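Local coordinates for chintase (PDB 5YUQ), which probably hydrolyses chitin as a family 18 glycoside hydrolase of a thermophilic fungus, with a tunnel-shaped active site, at residues Gly36-Lys47 / Phe86-Tyr97; Thr125-Arg136 / Asp166-Asp174. All blocks are in the same frame, centred on the assembly; numbering follows the deposited sequence. Where two conformers were deposited one is given.

In the fold
Both contacts lie in the outer shell of the TIM barrel of this family 18 hydrolase, with centres about 21 and 20 Å from the centre of the chain, and they bury similar areas, 568 and 593 Å². Contact 1 sets strand 38-39 and helix 43-55 against helix 80-97; contact 2 sets helix 124-139 against the short helix 168-172. They share no element but abut where V87 and L90 of helix 80-97 pack on L131, A134 and L135 of helix 124-139. Contact 1 places its charged bonds at a partly exposed end, around a tyrosine. Contact 2 centres on a buried tryptophan in an aromatic cluster, with an arginine gripping the far end.

Contact 1 (Gly36-Lys47 / Phe86-Tyr97); sequences GELSGFTDSQLK and FVSNLVDVVKEY
K47 and E96 form a salt bridge, NZ to OE2 at 2.6 Å, with the carboxylate oxygen met on its anti side. Beside it the hydroxyl of Y97 donates to D43, OH to OD1 at 2.5 Å, using the anti lone pair of D43 OD1. Water 1 donates to both D43 OD1 and E96 OE2 and so spans two carboxylates whose like charges it probably screens. At the other end of the contact N89 ND2 donates to G36 O over 2.8 Å. That bond is nearly straight at the hydrogen, 174°, and lies in the amide plane of N89, but it reaches the carbonyl from above its plane.

Packing gathers on Y97. CD2 of L46 sits over one face of its ring, 3.7 Å from the centroid, a CH-pi contact. F41 turns its ring edge toward the Y97 face in an offset edge-to-face pair, with centroids 5.6 Å apart. Its CG stands between backbone N and carbonyl carbon (chi1 68°), which aims the ring at the helix. L38 divides its methyls: CD1 meets CE1 of F86 and CD2 of L90, each at 4.0 Å, while CD2 rests on CB of N89.

The axes of 43-47 and 86-97 make an angle of 63° at 11.5 Å. D43, L46 and K47 touch only E96 and Y97 of 86-97, which places the meeting of the helices at its C-terminal end. On the barrel side, L38 and L90 touch V64, V93 touches L62, and L46 and F86 reach strand 24-32, which also pairs with strand 38-39.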
loop_
_atom_site.group_PDB
_atom_site.type_symbol
_atom_site.label_atom_id
_atom_site.label_comp_id
_atom_site.label_asym_id
_atom_site.label_seq_id
_atom_site.Cartn_x
_atom_site.Cartn_y
_atom_site.Cartn_z
ATOM N N GLY A 36 2.533 -3.382 -23.424
ATOM C CA GLY A 36 1.404 -2.626 -22.915
ATOM C C GLY A 36 0.158 -3.464 -22.721
ATOM O O GLY A 36 -0.947 -2.930 -22.599
ATOM N N GLU A 37 0.330 -4.780 -22.704
ATOM C CA GLU A 37 -0.784 -5.666 -22.406
ATOM C C GLU A 37 -0.884 -5.812 -20.897
ATOM O O GLU A 37 0.053 -5.481 -20.173
ATOM C CB GLU A 37 -0.585 -7.032 -23.075
ATOM C CG GLU A 37 -0.632 -6.976 -24.600
ATOM C CD GLU A 37 -0.674 -8.345 -25.244
ATOM O OE1 GLU A 37 0.353 -9.054 -25.209
ATOM O OE2 GLU A 37 -1.737 -8.713 -25.788
ATOM N N LEU A 38 -2.020 -6.307 -20.421
ATOM C CA LEU A 38 -2.211 -6.496 -18.990
ATOM C C LEU A 38 -2.124 -7.985 -18.696
ATOM O O LEU A 38 -2.924 -8.770 -19.205
ATOM C CB LEU A 38 -3.557 -5.923 -18.542
ATOM C CG LEU A 38 -3.734 -4.400 -18.517
ATOM C CD1 LEU A 38 -2.579 -3.748 -17.785
ATOM C CD2 LEU A 38 -3.869 -3.797 -19.901
ATOM N N SER A 39 -1.139 -8.367 -17.886
ATOM C CA SER A 39 -0.904 -9.775 -17.570
ATOM C C SER A 39 -0.807 -9.994 -16.065
ATOM O O SER A 39 -1.006 -9.066 -15.279
ATOM C CB SER A 39 0.393 -10.250 -18.232
ATOM O OG SER A 39 1.526 -9.697 -17.579
ATOM N N GLY A 40 -0.505 -11.227 -15.666
ATOM C CA GLY A 40 -0.233 -11.527 -14.274
ATOM C C GLY A 40 -1.417 -11.702 -13.342
ATOM O O GLY A 40 -1.231 -11.774 -12.125
ATOM N N PHE A 41 -2.629 -11.763 -13.893
ATOM C CA PHE A 41 -3.798 -12.049 -13.074
ATOM C C PHE A 41 -4.614 -13.178 -13.678
ATOM O O PHE A 41 -4.409 -13.558 -14.834
ATOM C CB PHE A 41 -4.658 -10.802 -12.863
ATOM C CG PHE A 41 -5.337 -10.311 -14.101
ATOM C CD1 PHE A 41 -4.665 -9.500 -15.008
ATOM C CD2 PHE A 41 -6.657 -10.653 -14.358
ATOM C CE1 PHE A 41 -5.304 -9.043 -16.151
ATOM C CE2 PHE A 41 -7.298 -10.200 -15.494
ATOM C CZ PHE A 41 -6.625 -9.394 -16.393
ATOM N N THR A 42 -5.538 -13.703 -12.888
ATOM C CA THR A 42 -6.296 -14.884 -13.267
ATOM C C THR A 42 -7.674 -14.467 -13.746
ATOM O O THR A 42 -8.489 -13.979 -12.961
ATOM C CB THR A 42 -6.399 -15.838 -12.071
ATOM O OG1 THR A 42 -5.082 -16.100 -11.564
ATOM C CG2 THR A 42 -7.054 -17.162 -12.472
ATOM N N ASP A 43 -7.912 -14.662 -15.040
ATOM C CA ASP A 43 -9.175 -14.312 -15.687
ATOM C C ASP A 43 -10.409 -14.757 -14.912
ATOM O O ASP A 43 -11.288 -13.950 -14.617
ATOM C CB ASP A 43 -9.218 -14.909 -17.097
ATOM C CG ASP A 43 -10.559 -14.697 -17.776
ATOM O OD1 ASP A 43 -10.893 -13.533 -18.085
ATOM O OD2 ASP A 43 -11.294 -15.685 -17.990
ATOM N N SER A 44 -10.471 -16.043 -14.574
ATOM C CA SER A 44 -11.671 -16.590 -13.956
ATOM C C SER A 44 -11.879 -16.044 -12.554
ATOM O O SER A 44 -13.011 -15.881 -12.111
ATOM C CB SER A 44 -11.605 -18.112 -13.921
ATOM O OG SER A 44 -10.455 -18.559 -13.217
ATOM N N GLN A 45 -10.783 -15.772 -11.850
ATOM C CA GLN A 45 -10.907 -15.196 -10.514
ATOM C C GLN A 45 -11.472 -13.785 -10.578
ATOM O O GLN A 45 -12.372 -13.445 -9.816
ATOM C CB GLN A 45 -9.556 -15.189 -9.794
ATOM C CG GLN A 45 -9.103 -16.570 -9.380
ATOM C CD GLN A 45 -7.755 -16.566 -8.694
ATOM O OE1 GLN A 45 -7.177 -17.618 -8.446
ATOM N NE2 GLN A 45 -7.250 -15.384 -8.375
ATOM N N LEU A 46 -10.939 -12.957 -11.474
ATOM C CA LEU A 46 -11.438 -11.593 -11.584
ATOM C C LEU A 46 -12.910 -11.591 -11.968
ATOM O O LEU A 46 -13.700 -10.864 -11.379
ATOM C CB LEU A 46 -10.614 -10.773 -12.578
ATOM C CG LEU A 46 -11.006 -9.290 -12.699
ATOM C CD1 LEU A 46 -11.033 -8.640 -11.322
ATOM C CD2 LEU A 46 -10.042 -8.550 -13.614
ATOM N N LYS A 47 -13.292 -12.419 -12.935
ATOM C CA LYS A 47 -14.698 -12.478 -13.328
ATOM C C LYS A 47 -15.588 -12.961 -12.190
ATOM O O LYS A 47 -16.673 -12.426 -11.983
ATOM C CB LYS A 47 -14.888 -13.341 -14.582
ATOM C CG LYS A 47 -14.174 -12.757 -15.786
ATOM C CD LYS A 47 -14.867 -13.023 -17.099
ATOM C CE LYS A 47 -14.249 -12.156 -18.196
ATOM N NZ LYS A 47 -14.619 -12.621 -19.558
ATOM N N PHE A 86 -1.410 1.197 -24.754
ATOM C CA PHE A 86 -1.631 0.880 -23.348
ATOM C C PHE A 86 -3.003 1.401 -22.891
ATOM O O PHE A 86 -3.766 0.679 -22.246
ATOM C CB PHE A 86 -0.483 1.463 -22.519
ATOM C CG PHE A 86 -0.517 1.095 -21.069
ATOM C CD1 PHE A 86 -0.761 -0.216 -20.659
ATOM C CD2 PHE A 86 -0.277 2.060 -20.107
ATOM C CE1 PHE A 86 -0.771 -0.547 -19.303
ATOM C CE2 PHE A 86 -0.286 1.746 -18.762
ATOM C CZ PHE A 86 -0.538 0.439 -18.352
ATOM N N VAL A 87 -3.327 2.642 -23.247
ATOM C CA VAL A 87 -4.640 3.205 -22.944
ATOM C C VAL A 87 -5.759 2.342 -23.523
ATOM O O VAL A 87 -6.734 2.037 -22.839
ATOM C CB VAL A 87 -4.779 4.660 -23.456
ATOM C CG1 VAL A 87 -6.228 5.112 -23.398
ATOM C CG2 VAL A 87 -3.921 5.596 -22.637
ATOM N N SER A 88 -5.603 1.943 -24.780
ATOM C CA SER A 88 -6.599 1.125 -25.457
ATOM C C SER A 88 -6.781 -0.196 -24.716
ATOM O O SER A 88 -7.906 -0.667 -24.517
ATOM C CB SER A 88 -6.169 0.874 -26.910
ATOM O OG SER A 88 -7.148 0.124 -27.612
ATOM N N ASN A 89 -5.675 -0.785 -24.286
ATOM C CA ASN A 89 -5.742 -2.054 -23.576
ATOM C C ASN A 89 -6.389 -1.917 -22.205
ATOM O O ASN A 89 -7.102 -2.815 -21.758
ATOM C CB ASN A 89 -4.352 -2.674 -23.451
ATOM C CG ASN A 89 -3.848 -3.240 -24.761
ATOM O OD1 ASN A 89 -4.613 -3.414 -25.713
ATOM N ND2 ASN A 89 -2.556 -3.547 -24.811
ATOM N N LEU A 90 -6.152 -0.789 -21.544
ATOM C CA LEU A 90 -6.770 -0.528 -20.246
ATOM C C LEU A 90 -8.276 -0.325 -20.383
ATOM O O LEU A 90 -9.051 -0.796 -19.555
ATOM C CB LEU A 90 -6.129 0.683 -19.567
ATOM C CG LEU A 90 -4.713 0.462 -19.035
ATOM C CD1 LEU A 90 -4.060 1.798 -18.723
ATOM C CD2 LEU A 90 -4.742 -0.418 -17.789
ATOM N N VAL A 91 -8.692 0.384 -21.423
ATOM C CA VAL A 91 -10.114 0.569 -21.673
ATOM C C VAL A 91 -10.759 -0.778 -21.975
ATOM O O VAL A 91 -11.869 -1.062 -21.517
ATOM C CB VAL A 91 -10.342 1.566 -22.823
ATOM C CG1 VAL A 91 -11.812 1.605 -23.218
ATOM C CG2 VAL A 91 -9.847 2.954 -22.421
ATOM N N ASP A 92 -10.051 -1.618 -22.725
ATOM C CA ASP A 92 -10.585 -2.931 -23.073
ATOM C C ASP A 92 -10.786 -3.800 -21.838
ATOM O O ASP A 92 -11.790 -4.496 -21.737
ATOM C CB ASP A 92 -9.672 -3.660 -24.059
ATOM C CG ASP A 92 -9.740 -3.088 -25.454
ATOM O OD1 ASP A 92 -10.661 -2.292 -25.742
ATOM O OD2 ASP A 92 -8.868 -3.452 -26.273
ATOM N N VAL A 93 -9.853 -3.696 -20.930
ATOM C CA VAL A 93 -9.954 -4.498 -19.711
ATOM C C VAL A 93 -11.148 -4.103 -18.863
ATOM O O VAL A 93 -11.807 -4.905 -18.299
ATOM C CB VAL A 93 -8.651 -4.474 -18.874
ATOM C CG1 VAL A 93 -8.518 -3.207 -18.077
ATOM C CG2 VAL A 93 -8.685 -5.626 -17.908
ATOM N N VAL A 94 -11.398 -2.807 -18.792
ATOM C CA VAL A 94 -12.547 -2.300 -18.060
ATOM C C VAL A 94 -13.833 -2.858 -18.649
ATOM O O VAL A 94 -14.691 -3.355 -17.917
ATOM C CB VAL A 94 -12.592 -0.760 -18.045
ATOM C CG1 VAL A 94 -13.925 -0.293 -17.472
ATOM C CG2 VAL A 94 -11.444 -0.238 -17.202
ATOM N N LYS A 95 -13.948 -2.817 -19.975
ATOM C CA LYS A 95 -15.127 -3.370 -20.645
ATOM C C LYS A 95 -15.210 -4.884 -20.510
ATOM O O LYS A 95 -16.280 -5.431 -20.243
ATOM C CB LYS A 95 -15.131 -2.994 -22.135
ATOM C CG LYS A 95 -15.238 -1.512 -22.431
ATOM C CD LYS A 95 -14.931 -1.263 -23.907
ATOM C CE LYS A 95 -15.076 0.202 -24.287
ATOM N NZ LYS A 95 -14.681 0.439 -25.707
ATOM N N GLU A 96 -14.083 -5.565 -20.688
ATOM C CA GLU A 96 -14.078 -7.031 -20.641
ATOM C C GLU A 96 -14.518 -7.561 -19.282
ATOM O O GLU A 96 -15.240 -8.563 -19.193
ATOM C CB GLU A 96 -12.692 -7.587 -20.996
ATOM C CG GLU A 96 -12.568 -9.107 -20.846
ATOM C CD GLU A 96 -13.476 -9.880 -21.794
ATOM O OE1 GLU A 96 -13.784 -9.362 -22.889
ATOM O OE2 GLU A 96 -13.881 -11.011 -21.448
ATOM N N TYR A 97 -14.102 -6.882 -18.222
ATOM C CA TYR A 97 -14.358 -7.381 -16.872
ATOM C C TYR A 97 -15.438 -6.598 -16.141
ATOM O O TYR A 97 -15.701 -6.858 -14.969
ATOM C CB TYR A 97 -13.064 -7.427 -16.055
ATOM C CG TYR A 97 -12.109 -8.480 -16.548
ATOM C CD1 TYR A 97 -12.194 -9.788 -16.083
ATOM C CD2 TYR A 97 -11.137 -8.179 -17.493
ATOM C CE1 TYR A 97 -11.333 -10.763 -16.539
ATOM C CE2 TYR A 97 -10.270 -9.144 -17.951
ATOM C CZ TYR A 97 -10.381 -10.439 -17.472
ATOM O OH TYR A 97 -9.519 -11.403 -17.936
HETATM O O HOH W 1 -11.745 -12.673 -20.610
#

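Contact 2 (Thr125-Arg136 / Asp166-Asp174)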
loop_
_atom_site.group_PDB
_atom_site.type_symbol
_atom_site.label_atom_id
_atom_site.label_comp_id
_atom_site.label_asym_id
_atom_site.label_seq_id
_atom_site.Cartn_x
_atom_site.Cartn_y
_atom_site.Cartn_z
ATOM N N THR A 125 5.957 11.700 -14.079
ATOM C CA THR A 125 4.782 12.171 -13.358
ATOM C C THR A 125 3.815 12.913 -14.270
ATOM O O THR A 125 2.608 12.707 -14.185
ATOM C CB THR A 125 5.163 12.987 -12.109
ATOM O OG1 THR A 125 5.834 12.120 -11.178
ATOM C CG2 THR A 125 3.919 13.544 -11.439
ATOM N N ALA A 126 4.339 13.743 -15.171
ATOM C CA ALA A 126 3.481 14.418 -16.144
ATOM C C ALA A 126 2.778 13.389 -17.033
ATOM O O ALA A 126 1.605 13.546 -17.383
ATOM C CB ALA A 126 4.301 15.385 -16.992
ATOM N N ASN A 127 3.511 12.342 -17.404
ATOM C CA ASN A 127 2.969 11.311 -18.283
ATOM C C ASN A 127 1.921 10.468 -17.577
ATOM O O ASN A 127 0.967 10.000 -18.198
ATOM C CB ASN A 127 4.093 10.413 -18.817
ATOM C CG ASN A 127 4.972 11.122 -19.831
ATOM O OD1 ASN A 127 4.597 12.162 -20.383
ATOM N ND2 ASN A 127 6.139 10.552 -20.093
ATOM N N TYR A 128 2.108 10.274 -16.275
ATOM C CA TYR A 128 1.133 9.570 -15.449
ATOM C C TYR A 128 -0.181 10.327 -15.473
ATOM O O TYR A 128 -1.249 9.742 -15.640
ATOM C CB TYR A 128 1.639 9.516 -14.012
ATOM C CG TYR A 128 1.178 8.371 -13.142
ATOM C CD1 TYR A 128 0.395 7.330 -13.630
ATOM C CD2 TYR A 128 1.551 8.339 -11.810
ATOM C CE1 TYR A 128 0.013 6.267 -12.786
ATOM C CE2 TYR A 128 1.179 7.296 -10.968
ATOM C CZ TYR A 128 0.403 6.275 -11.459
ATOM O OH TYR A 128 0.057 5.258 -10.604
ATOM N N LEU A 129 -0.108 11.646 -15.311
ATOM C CA LEU A 129 -1.313 12.464 -15.384
ATOM C C LEU A 129 -1.931 12.394 -16.775
ATOM O O LEU A 129 -3.152 12.290 -16.907
ATOM C CB LEU A 129 -1.020 13.917 -14.991
ATOM C CG LEU A 129 -2.235 14.853 -15.037
ATOM C CD1 LEU A 129 -3.378 14.266 -14.217
ATOM C CD2 LEU A 129 -1.846 16.216 -14.512
ATOM N N LYS A 130 -1.089 12.420 -17.807
ATOM C CA LYS A 130 -1.587 12.284 -19.172
ATOM C C LYS A 130 -2.368 10.984 -19.315
ATOM O O LYS A 130 -3.415 10.949 -19.954
ATOM C CB LYS A 130 -0.442 12.319 -20.178
ATOM C CG LYS A 130 -0.884 12.820 -21.533
ATOM C CD LYS A 130 0.290 13.009 -22.478
ATOM C CE LYS A 130 -0.185 13.642 -23.788
ATOM N NZ LYS A 130 0.779 13.466 -24.921
ATOM N N LEU A 131 -1.857 9.925 -18.706
ATOM C CA LEU A 131 -2.550 8.645 -18.719
ATOM C C LEU A 131 -3.922 8.734 -18.063
ATOM O O LEU A 131 -4.904 8.246 -18.615
ATOM C CB LEU A 131 -1.698 7.579 -18.033
ATOM C CG LEU A 131 -2.355 6.212 -17.831
ATOM C CD1 LEU A 131 -2.779 5.625 -19.162
ATOM C CD2 LEU A 131 -1.366 5.302 -17.128
ATOM N N PHE A 132 -4.005 9.352 -16.890
ATOM C CA PHE A 132 -5.298 9.478 -16.232
ATOM C C PHE A 132 -6.264 10.319 -17.048
ATOM O O PHE A 132 -7.458 10.026 -17.105
ATOM C CB PHE A 132 -5.141 10.063 -14.833
ATOM C CG PHE A 132 -4.872 9.035 -13.780
ATOM C CD1 PHE A 132 -5.866 8.153 -13.390
ATOM C CD2 PHE A 132 -3.631 8.958 -13.177
ATOM C CE1 PHE A 132 -5.626 7.198 -12.404
ATOM C CE2 PHE A 132 -3.380 8.008 -12.185
ATOM C CZ PHE A 132 -4.389 7.129 -11.799
ATOM N N LYS A 133 -5.753 11.367 -17.679
ATOM C CA LYS A 133 -6.607 12.189 -18.527
ATOM C C LYS A 133 -7.151 11.406 -19.705
ATOM O O LYS A 133 -8.317 11.550 -20.065
ATOM C CB LYS A 133 -5.852 13.409 -19.041
ATOM C CG LYS A 133 -5.513 14.408 -17.965
ATOM C CD LYS A 133 -4.848 15.617 -18.601
ATOM C CE LYS A 133 -4.493 16.670 -17.584
ATOM N NZ LYS A 133 -3.656 17.723 -18.233
ATOM N N ALA A 134 -6.299 10.594 -20.316
ATOM C CA ALA A 134 -6.734 9.758 -21.428
ATOM C C ALA A 134 -7.788 8.751 -20.972
ATOM O O ALA A 134 -8.780 8.524 -21.661
ATOM C CB ALA A 134 -5.552 9.042 -22.041
ATOM N N LEU A 135 -7.570 8.143 -19.807
ATOM C CA LEU A 135 -8.549 7.196 -19.279
ATOM C C LEU A 135 -9.858 7.888 -18.943
ATOM O O LEU A 135 -10.932 7.361 -19.223
ATOM C CB LEU A 135 -8.009 6.471 -18.045
ATOM C CG LEU A 135 -6.794 5.584 -18.302
ATOM C CD1 LEU A 135 -6.187 5.139 -16.998
ATOM C CD2 LEU A 135 -7.206 4.384 -19.125
ATOM N N ARG A 136 -9.778 9.078 -18.356
ATOM C CA ARG A 136 -10.988 9.818 -18.011
ATOM C C ARG A 136 -11.783 10.166 -19.264
ATOM O O ARG A 136 -13.007 10.043 -19.286
ATOM C CB ARG A 136 -10.643 11.100 -17.241
ATOM C CG ARG A 136 -11.864 11.969 -16.933
ATOM C CD ARG A 136 -12.828 11.251 -16.005
ATOM N NE ARG A 136 -12.272 11.142 -14.656
ATOM C CZ ARG A 136 -12.640 10.239 -13.754
ATOM N NH1 ARG A 136 -13.558 9.327 -14.049
ATOM N NH2 ARG A 136 -12.078 10.243 -12.559
ATOM N N ASP A 166 0.414 19.865 -10.376
ATOM C CA ASP A 166 -0.507 20.335 -11.410
ATOM C C ASP A 166 -1.924 20.152 -10.881
ATOM O O ASP A 166 -2.273 19.068 -10.405
ATOM C CB ASP A 166 -0.271 19.462 -12.650
ATOM C CG ASP A 166 -1.092 19.873 -13.858
ATOM O OD1 ASP A 166 -2.133 20.564 -13.737
ATOM O OD2 ASP A 166 -0.678 19.479 -14.971
ATOM N N ASP A 167 -2.752 21.191 -10.933
ATOM C CA ASP A 167 -4.069 21.037 -10.320
ATOM C C ASP A 167 -5.002 20.158 -11.138
ATOM O O ASP A 167 -6.113 19.860 -10.716
ATOM C CB ASP A 167 -4.696 22.365 -9.830
ATOM C CG ASP A 167 -5.206 23.261 -10.946
ATOM O OD1 ASP A 167 -5.450 22.800 -12.083
ATOM O OD2 ASP A 167 -5.399 24.459 -10.648
ATOM N N ASN A 168 -4.526 19.706 -12.295
ATOM C CA ASN A 168 -5.267 18.705 -13.042
ATOM C C ASN A 168 -5.181 17.325 -12.405
ATOM O O ASN A 168 -5.950 16.435 -12.755
ATOM C CB ASN A 168 -4.804 18.658 -14.493
ATOM C CG ASN A 168 -5.334 19.825 -15.297
ATOM O OD1 ASN A 168 -6.420 19.747 -15.870
ATOM N ND2 ASN A 168 -4.581 20.920 -15.328
ATOM N N TRP A 169 -4.256 17.137 -11.471
ATOM C CA TRP A 169 -4.247 15.884 -10.721
ATOM C C TRP A 169 -5.549 15.752 -9.948
ATOM O O TRP A 169 -6.277 14.779 -10.102
ATOM C CB TRP A 169 -3.037 15.809 -9.781
ATOM C CG TRP A 169 -1.824 15.232 -10.439
ATOM C CD1 TRP A 169 -0.693 15.899 -10.821
ATOM C CD2 TRP A 169 -1.620 13.858 -10.780
ATOM N NE1 TRP A 169 0.201 15.019 -11.392
ATOM C CE2 TRP A 169 -0.340 13.759 -11.372
ATOM C CE3 TRP A 169 -2.395 12.704 -10.650
ATOM C CZ2 TRP A 169 0.177 12.548 -11.833
ATOM C CZ3 TRP A 169 -1.878 11.497 -11.095
ATOM C CH2 TRP A 169 -0.605 11.429 -11.689
ATOM N N ALA A 170 -5.848 16.748 -9.125
ATOM C CA ALA A 170 -7.039 16.693 -8.286
ATOM C C ALA A 170 -8.320 16.731 -9.122
ATOM O O ALA A 170 -9.324 16.132 -8.746
ATOM C CB ALA A 170 -7.027 17.832 -7.268
ATOM N N SER A 171 -8.296 17.418 -10.262
ATOM C CA SER A 171 -9.518 17.505 -11.058
ATOM C C SER A 171 -9.783 16.289 -11.946
ATOM O O SER A 171 -10.870 16.150 -12.507
ATOM C CB SER A 171 -9.548 18.790 -11.890
ATOM O OG SER A 171 -8.570 18.756 -12.913
ATOM N N THR A 172 -8.807 15.392 -12.048
ATOM C CA THR A 172 -8.937 14.246 -12.944
ATOM C C THR A 172 -9.078 12.952 -12.172
ATOM O O THR A 172 -9.882 12.093 -12.528
ATOM C CB THR A 172 -7.712 14.118 -13.871
ATOM O OG1 THR A 172 -7.542 15.339 -14.602
ATOM C CG2 THR A 172 -7.895 12.970 -14.860
ATOM N N VAL A 173 -8.291 12.823 -11.111
ATOM C CA VAL A 173 -8.222 11.583 -10.347
ATOM C C VAL A 173 -9.166 11.643 -9.157
ATOM O O VAL A 173 -9.189 12.635 -8.424
ATOM C CB VAL A 173 -6.769 11.321 -9.874
ATOM C CG1 VAL A 173 -6.703 10.100 -8.939
ATOM C CG2 VAL A 173 -5.854 11.136 -11.077
ATOM N N ASP A 174 -9.950 10.589 -8.958
ATOM C CA ASP A 174 -10.935 10.611 -7.891
ATOM C C ASP A 174 -10.318 10.539 -6.499
ATOM O O ASP A 174 -10.745 11.252 -5.595
ATOM C CB ASP A 174 -11.952 9.479 -8.081
ATOM C CG ASP A 174 -12.759 9.657 -9.336
ATOM O OD1 ASP A 174 -13.391 10.730 -9.481
ATOM O OD2 ASP A 174 -12.720 8.764 -10.206
#
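W169, with 110 Å² buried, enters as a knob among T125, Y128, L129 and F132. At the indole edge, CH2 of W169 points toward the Y128 face in an offset edge-to-face pair, planes at 79°. F132 joins this cluster obliquely through CD2, 3.7 Å from W169 CZ3, and takes CG2 of V173 over a face of its own ring.

L129, with 91 Å² buried, lies over one indole face: its CD2 is 4.0 Å from the centroid of the five-membered ring, and its CB is 3.6 Å from W169 CZ2. That CD2 also meets D166 OD2 at 3.5 Å.

T172 is the second knob, among L129, F132, K133 and R136. Its CG2, anti to the backbone N, lies against F132 O, while OG1 donates to N168 O over 2.7 Å.

R136 bends at chi2 and chi3, bringing NH2 to two acceptors in the guanidinium plane: T172 O and OD2 of D174, both at 2.9 Å, the latter a salt bridge. D174 OD2 also accepts from L145 N.

The helix segments run at 28° with axes 10.1 Å apart. Inward, F132, R136 and V173 touch strand 144-149, whereas L131 and L135 continue to strand 101-105 and helix 80-97.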